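PDB 6KZR: C-type lectin domain family 4, member b1 from Mus musculus, which probably binds carbohydrates through a calcium-dependent C-type lectin domain and may regulate immune reactivity and dendritic-cell maturation. Local coordinates for residues 95-100 with 115-120. Sequence-based numbering, arbitrary orientation.
Sequences EPSSDN and GWNDIS. With CA (calcium ion), chain E.
Asp118, on strand 113-119, and Ser97, in the long loop after strand 76-78, grip the same calcium ion and are also hydrogen-bonded to each other. The aspartate leaves the strand toward the loop, its CB 4.2 Å from CB of Pro96. At chi1 65° its CG sits between the backbone N and the carbonyl carbon, 3.4 Å from Ser97 N, which lets one residue bind the ion twice, through backbone O and carboxylate. OD1 lies 2.3 Å from the calcium and shares the single Ser97 N-H, 2.9 Å away and tilted 31° out of the carboxylate plane, with OD2. On its syn lone pair OD2 also takes the Ser98 N-H at 3.2 Å, nearly straight at 166°, and Arg74 adds a salt bridge. Glu95 OE1 and Ser97 OG bind the ion at 2.5 and 2.3 Å from the loop side; the Asn117 side chain and Glu101 are further ligands. Glu95-Pro96-Ser97 stands where many C-type lectins have Glu-Pro-Asn or Gln-Pro-Asp, its proline likewise cis, and Trp116-Asn117-Asp118 is their WND motif. A glycerol, probably from the crystallisation liquor, lies beside Glu95 and Asn117, as sugar hydroxyls might at this family's sugar-binding calcium. The cation probably offsets repulsion between Glu95 OE1 and Asp118 OD1, 2.8 Å apart, so the loop's position against the strand probably depends in part on the ion.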
loop_
_atom_site.group_PDB
_atom_site.type_symbol
_atom_site.label_atom_id
_atom_site.label_comp_id
_atom_site.label_asym_id
_atom_site.label_seq_id
_atom_site.Cartn_x
_atom_site.Cartn_y
_atom_site.Cartn_z
ATOM N N GLU A 95 9.490 9.547 19.866
ATOM C CA GLU A 95 8.999 8.196 19.474
ATOM C C GLU A 95 9.578 7.829 18.114
ATOM O O GLU A 95 9.844 8.695 17.290
ATOM C CB GLU A 95 7.471 8.114 19.421
ATOM C CG GLU A 95 6.779 8.544 20.708
ATOM C CD GLU A 95 7.124 7.765 21.970
ATOM O OE1 GLU A 95 7.637 6.632 21.859
ATOM O OE2 GLU A 95 6.846 8.285 23.069
ATOM N N PRO A 96 9.815 6.527 17.840
ATOM C CA PRO A 96 9.676 5.458 18.836
ATOM C C PRO A 96 10.672 5.545 20.000
ATOM O O PRO A 96 11.697 6.136 19.822
ATOM C CB PRO A 96 9.998 4.179 18.058
ATOM C CG PRO A 96 9.844 4.553 16.609
ATOM C CD PRO A 96 10.200 6.017 16.521
ATOM N N SER A 97 10.366 4.908 21.131
ATOM C CA SER A 97 11.043 5.158 22.427
ATOM C C SER A 97 11.735 3.909 22.975
ATOM O O SER A 97 12.678 4.108 23.748
ATOM C CB SER A 97 10.072 5.698 23.436
ATOM O OG SER A 97 9.045 4.752 23.689
ATOM N N SER A 98 11.275 2.691 22.656
ATOM C CA SER A 98 11.755 1.453 23.332
ATOM C C SER A 98 11.621 0.220 22.435
ATOM O O SER A 98 10.507 -0.043 21.912
ATOM C CB SER A 98 11.024 1.235 24.626
ATOM O OG SER A 98 11.154 -0.107 25.058
ATOM N N ASP A 99 12.692 -0.564 22.342
ATOM C CA ASP A 99 12.735 -1.803 21.525
ATOM C C ASP A 99 11.831 -2.872 22.156
ATOM O O ASP A 99 11.568 -3.874 21.473
ATOM C CB ASP A 99 14.162 -2.320 21.320
ATOM C CG ASP A 99 14.273 -3.246 20.116
ATOM O OD1 ASP A 99 13.621 -2.930 19.088
ATOM O OD2 ASP A 99 14.984 -4.286 20.216
ATOM N N ASN A 100 11.362 -2.663 23.393
ATOM C CA ASN A 100 10.365 -3.552 24.047
ATOM C C ASN A 100 8.937 -3.188 23.636
ATOM O O ASN A 100 8.039 -3.986 23.920
ATOM C CB ASN A 100 10.495 -3.550 25.566
ATOM C CG ASN A 100 11.164 -4.811 26.070
ATOM O OD1 ASN A 100 12.141 -4.738 26.812
ATOM N ND2 ASN A 100 10.667 -5.967 25.650
ATOM N N GLY A 115 -0.245 11.857 16.542
ATOM C CA GLY A 115 1.087 11.285 16.303
ATOM C C GLY A 115 1.124 9.843 16.752
ATOM O O GLY A 115 0.219 9.414 17.536
ATOM N N TRP A 116 2.116 9.104 16.270
ATOM C CA TRP A 116 2.275 7.675 16.617
ATOM C C TRP A 116 3.117 7.537 17.887
ATOM O O TRP A 116 4.017 8.360 18.111
ATOM C CB TRP A 116 2.898 6.912 15.457
ATOM C CG TRP A 116 2.131 6.993 14.177
ATOM C CD1 TRP A 116 0.856 7.440 13.963
ATOM C CD2 TRP A 116 2.609 6.544 12.904
ATOM N NE1 TRP A 116 0.526 7.320 12.637
ATOM C CE2 TRP A 116 1.578 6.763 11.970
ATOM C CE3 TRP A 116 3.810 5.971 12.475
ATOM C CZ2 TRP A 116 1.726 6.438 10.626
ATOM C CZ3 TRP A 116 3.951 5.653 11.141
ATOM C CH2 TRP A 116 2.921 5.879 10.235
ATOM N N ASN A 117 2.830 6.492 18.660
ATOM C CA ASN A 117 3.640 6.063 19.824
ATOM C C ASN A 117 3.837 4.548 19.775
ATOM O O ASN A 117 2.856 3.821 19.578
ATOM C CB ASN A 117 2.984 6.463 21.141
ATOM C CG ASN A 117 3.763 5.963 22.336
ATOM O OD1 ASN A 117 4.996 5.890 22.288
ATOM N ND2 ASN A 117 3.046 5.614 23.394
ATOM N N ASP A 118 5.060 4.077 19.971
ATOM C CA ASP A 118 5.283 2.622 20.136
ATOM C C ASP A 118 4.876 2.284 21.575
ATOM O O ASP A 118 5.206 3.075 22.484
ATOM C CB ASP A 118 6.702 2.232 19.721
ATOM C CG ASP A 118 7.804 2.812 20.594
ATOM O OD1 ASP A 118 7.617 3.933 21.130
ATOM O OD2 ASP A 118 8.845 2.142 20.724
ATOM N N ILE A 119 4.098 1.212 21.755
ATOM C CA ILE A 119 3.694 0.700 23.096
ATOM C C ILE A 119 3.725 -0.825 23.103
ATOM O O ILE A 119 3.838 -1.440 22.035
ATOM C CB ILE A 119 2.299 1.182 23.531
ATOM C CG1 ILE A 119 1.214 0.731 22.562
ATOM C CG2 ILE A 119 2.269 2.677 23.755
ATOM C CD1 ILE A 119 -0.162 0.788 23.180
ATOM N N SER A 120 3.604 -1.383 24.301
ATOM C CA SER A 120 3.404 -2.831 24.545
ATOM C C SER A 120 2.155 -3.309 23.782
ATOM O O SER A 120 1.073 -2.688 23.926
ATOM C CB SER A 120 3.320 -3.126 26.026
ATOM O OG SER A 120 2.634 -4.342 26.233
HETATM CA CA CA E . 6.773 4.656 23.161
#